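Local coordinates for protein diguanylate cyclase/phosphodiesterase (Caldicellulosiruptor saccharolyticus, PDB 3MTK) that probably takes part in cyclic di-GMP signalling as a cyclic-guanylate-specific phosphodiesterase, represented here by its GGDEF domain alone, at residues T13-W24 and K79-A89. Numbering follows the deposited sequence.
Sequences TGLPNKNSLIRW and KAFKIGFDRFA
F81 packs against L21 and P16, a worked example of one aromatic ring serving as the centre of a contact between helix and edge strand. L21 CD1 lies over one face, 4.1 Å from the F81 ring centroid in a CH-pi contact. With its CG anti to the backbone N (chi1 169°), L21 turns its other branch, CD2, to I83 CG2 and A89 CB, 3.9 Å from each. The P16 and F81 side chains cross at about a right angle, with P16 CB 3.6 Å from F81 CD2. Replacing F81 with alanine is likely to open a gap between P16 and L21 and to deprive L21 CD1 of its aromatic face. Alongside, K82 N gives P16 O a 2.9 Å hydrogen bond (156° at the hydrogen), tying the loop before helix 18-30 to an edge strand of the GGDEF-domain sheet. That strand leads into the hairpin where G84-F88 reads GFDRF, a degenerate form of the family's GGDEF signature, while T13-N17 belongs to the characteristic DELTGLPN sequence. The periphery is more open to solvent. Two successive bends (chi2 and chi3 near -65°) fold K79 back so that CE lies over the W24 six-membered ring, 3.8 Å from its centroid. At the looser, water-met end, K18 rests CB 3.7 Å from I83 CG2, while its NZ donates to a water 2.7 Å away; R87, salt-bridged to D145, reaches that water only weakly.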
# COMPACT_ATOMS: atom_id res chain seq x y z
N THR A 13 -4.98 6.27 -10.85
CA THR A 13 -5.03 6.82 -9.51
C THR A 13 -4.41 8.20 -9.33
O THR A 13 -4.87 8.98 -8.49
CB THR A 13 -4.35 5.86 -8.51
OG1 THR A 13 -4.65 6.27 -7.18
CG2 THR A 13 -2.86 5.90 -8.67
N GLY A 14 -3.38 8.51 -10.09
CA GLY A 14 -2.75 9.80 -9.94
C GLY A 14 -1.67 9.69 -8.87
O GLY A 14 -0.86 10.59 -8.69
N LEU A 15 -1.67 8.59 -8.15
CA LEU A 15 -0.65 8.39 -7.12
C LEU A 15 0.68 8.13 -7.80
O LEU A 15 0.73 7.69 -8.95
CB LEU A 15 -1.01 7.19 -6.24
CG LEU A 15 -1.66 7.46 -4.88
CD1 LEU A 15 -2.59 8.66 -4.99
CD2 LEU A 15 -2.41 6.23 -4.43
N PRO A 16 1.79 8.43 -7.11
CA PRO A 16 3.09 8.18 -7.72
C PRO A 16 3.23 6.65 -7.85
O PRO A 16 2.69 5.91 -7.02
CB PRO A 16 4.07 8.82 -6.74
CG PRO A 16 3.32 8.88 -5.44
CD PRO A 16 1.91 9.19 -5.85
N ASN A 17 3.94 6.18 -8.87
CA ASN A 17 4.08 4.74 -9.09
C ASN A 17 5.29 4.10 -8.43
O ASN A 17 5.87 4.66 -7.49
CB ASN A 17 4.08 4.44 -10.59
CG ASN A 17 5.26 5.05 -11.31
OD1 ASN A 17 5.34 5.02 -12.53
ND2 ASN A 17 6.19 5.60 -10.55
N LYS A 18 5.69 2.93 -8.91
CA LYS A 18 6.82 2.24 -8.31
C LYS A 18 8.18 2.91 -8.57
O LYS A 18 9.10 2.78 -7.76
CB LYS A 18 6.86 0.78 -8.77
CG LYS A 18 7.92 -0.03 -8.04
CD LYS A 18 8.00 -1.47 -8.52
CE LYS A 18 6.84 -2.31 -8.02
NZ LYS A 18 7.11 -3.79 -8.16
N ASN A 19 8.31 3.63 -9.67
CA ASN A 19 9.56 4.33 -9.95
C ASN A 19 9.75 5.45 -8.93
O ASN A 19 10.85 5.64 -8.38
CB ASN A 19 9.55 4.92 -11.37
CG ASN A 19 9.63 3.86 -12.44
OD1 ASN A 19 10.33 2.87 -12.29
ND2 ASN A 19 8.93 4.08 -13.55
N SER A 20 8.68 6.19 -8.67
CA SER A 20 8.70 7.27 -7.71
C SER A 20 8.98 6.70 -6.33
O SER A 20 9.69 7.31 -5.53
CB SER A 20 7.37 8.01 -7.72
OG SER A 20 7.08 8.47 -9.03
N LEU A 21 8.43 5.52 -6.05
CA LEU A 21 8.66 4.87 -4.76
C LEU A 21 10.15 4.61 -4.60
O LEU A 21 10.71 4.80 -3.51
CB LEU A 21 7.92 3.53 -4.66
CG LEU A 21 8.31 2.64 -3.47
CD1 LEU A 21 8.03 3.39 -2.18
CD2 LEU A 21 7.52 1.34 -3.49
N ILE A 22 10.79 4.17 -5.67
CA ILE A 22 12.21 3.88 -5.64
C ILE A 22 13.08 5.12 -5.38
O ILE A 22 13.97 5.09 -4.51
CB ILE A 22 12.63 3.18 -6.93
CG1 ILE A 22 12.03 1.77 -6.94
CG2 ILE A 22 14.16 3.14 -7.03
CD1 ILE A 22 12.34 0.96 -8.19
N ARG A 23 12.84 6.21 -6.11
CA ARG A 23 13.61 7.43 -5.90
C ARG A 23 13.49 7.82 -4.43
O ARG A 23 14.50 7.95 -3.73
CB ARG A 23 13.08 8.60 -6.74
CG ARG A 23 13.49 8.60 -8.20
CD ARG A 23 13.25 9.99 -8.81
NE ARG A 23 11.97 10.54 -8.39
CZ ARG A 23 11.54 11.76 -8.69
NH1 ARG A 23 12.28 12.57 -9.43
NH2 ARG A 23 10.35 12.17 -8.25
N TRP A 24 12.26 8.00 -3.96
CA TRP A 24 12.05 8.39 -2.58
C TRP A 24 12.63 7.40 -1.59
O TRP A 24 12.97 7.78 -0.48
CB TRP A 24 10.56 8.62 -2.30
CG TRP A 24 10.11 10.03 -2.60
CD1 TRP A 24 10.70 11.19 -2.16
CD2 TRP A 24 8.97 10.44 -3.36
NE1 TRP A 24 10.00 12.29 -2.60
CE2 TRP A 24 8.92 11.85 -3.34
CE3 TRP A 24 7.97 9.74 -4.06
CZ2 TRP A 24 7.92 12.58 -3.98
CZ3 TRP A 24 6.97 10.47 -4.70
CH2 TRP A 24 6.95 11.88 -4.66
N LYS A 79 3.82 9.28 2.48
CA LYS A 79 3.61 9.13 1.05
C LYS A 79 2.86 7.85 0.70
O LYS A 79 3.05 6.81 1.34
CB LYS A 79 4.96 9.13 0.32
CG LYS A 79 5.69 10.46 0.37
CD LYS A 79 4.94 11.53 -0.41
CE LYS A 79 4.85 11.18 -1.89
NZ LYS A 79 4.33 12.31 -2.74
N ALA A 80 2.03 7.94 -0.33
CA ALA A 80 1.24 6.81 -0.79
C ALA A 80 1.52 6.60 -2.28
O ALA A 80 1.56 7.57 -3.04
CB ALA A 80 -0.24 7.08 -0.57
N PHE A 81 1.71 5.35 -2.68
CA PHE A 81 2.00 5.03 -4.08
C PHE A 81 1.18 3.88 -4.62
O PHE A 81 0.70 3.03 -3.86
CB PHE A 81 3.48 4.66 -4.25
CG PHE A 81 4.42 5.54 -3.48
CD1 PHE A 81 4.59 5.38 -2.11
CD2 PHE A 81 5.11 6.55 -4.13
CE1 PHE A 81 5.45 6.21 -1.39
CE2 PHE A 81 5.97 7.40 -3.42
CZ PHE A 81 6.14 7.23 -2.05
N LYS A 82 1.01 3.85 -5.94
CA LYS A 82 0.30 2.76 -6.60
C LYS A 82 1.38 2.04 -7.39
O LYS A 82 1.84 2.55 -8.42
CB LYS A 82 -0.78 3.29 -7.54
CG LYS A 82 -1.54 2.18 -8.28
CD LYS A 82 -2.45 1.40 -7.34
CE LYS A 82 -3.08 0.18 -8.01
NZ LYS A 82 -3.73 0.46 -9.33
N ILE A 83 1.78 0.87 -6.92
CA ILE A 83 2.85 0.13 -7.57
C ILE A 83 2.47 -1.13 -8.33
O ILE A 83 3.31 -1.75 -8.97
CB ILE A 83 3.93 -0.24 -6.54
CG1 ILE A 83 3.31 -1.08 -5.42
CG2 ILE A 83 4.53 1.03 -5.95
CD1 ILE A 83 4.29 -1.46 -4.34
N GLY A 84 1.21 -1.52 -8.26
CA GLY A 84 0.77 -2.71 -8.96
C GLY A 84 -0.72 -2.59 -9.20
O GLY A 84 -1.38 -1.75 -8.60
N PHE A 85 -1.24 -3.41 -10.11
CA PHE A 85 -2.66 -3.39 -10.43
C PHE A 85 -3.51 -3.42 -9.17
O PHE A 85 -4.49 -2.69 -9.05
CB PHE A 85 -2.98 -4.61 -11.31
CG PHE A 85 -4.41 -5.06 -11.21
CD1 PHE A 85 -5.44 -4.27 -11.73
CD2 PHE A 85 -4.73 -6.24 -10.56
CE1 PHE A 85 -6.77 -4.66 -11.60
CE2 PHE A 85 -6.05 -6.65 -10.43
CZ PHE A 85 -7.08 -5.86 -10.95
N ASP A 86 -3.12 -4.28 -8.22
CA ASP A 86 -3.86 -4.44 -6.97
C ASP A 86 -3.03 -4.15 -5.72
O ASP A 86 -3.36 -4.61 -4.63
CB ASP A 86 -4.36 -5.88 -6.87
CG ASP A 86 -3.23 -6.89 -6.78
OD1 ASP A 86 -2.06 -6.46 -6.86
OD2 ASP A 86 -3.51 -8.10 -6.64
N ARG A 87 -1.96 -3.37 -5.86
CA ARG A 87 -1.11 -3.12 -4.72
C ARG A 87 -0.68 -1.69 -4.52
O ARG A 87 -0.32 -1.01 -5.47
CB ARG A 87 0.12 -4.02 -4.81
CG ARG A 87 1.22 -3.69 -3.82
CD ARG A 87 2.40 -4.63 -4.02
NE ARG A 87 2.01 -6.03 -3.93
CZ ARG A 87 2.88 -7.04 -3.85
NH1 ARG A 87 4.19 -6.78 -3.87
NH2 ARG A 87 2.46 -8.29 -3.75
N PHE A 88 -0.71 -1.25 -3.26
CA PHE A 88 -0.31 0.11 -2.90
C PHE A 88 0.88 0.04 -1.95
O PHE A 88 1.13 -1.00 -1.34
CB PHE A 88 -1.45 0.84 -2.19
CG PHE A 88 -2.63 1.15 -3.06
CD1 PHE A 88 -2.74 2.38 -3.71
CD2 PHE A 88 -3.68 0.23 -3.20
CE1 PHE A 88 -3.87 2.70 -4.47
CE2 PHE A 88 -4.81 0.54 -3.95
CZ PHE A 88 -4.90 1.79 -4.59
N ALA A 89 1.59 1.16 -1.84
CA ALA A 89 2.76 1.27 -0.96
C ALA A 89 2.72 2.57 -0.16
O ALA A 89 2.25 3.60 -0.64
CB ALA A 89 4.04 1.21 -1.78
O HOH W 1 5.70 -4.85 -6.08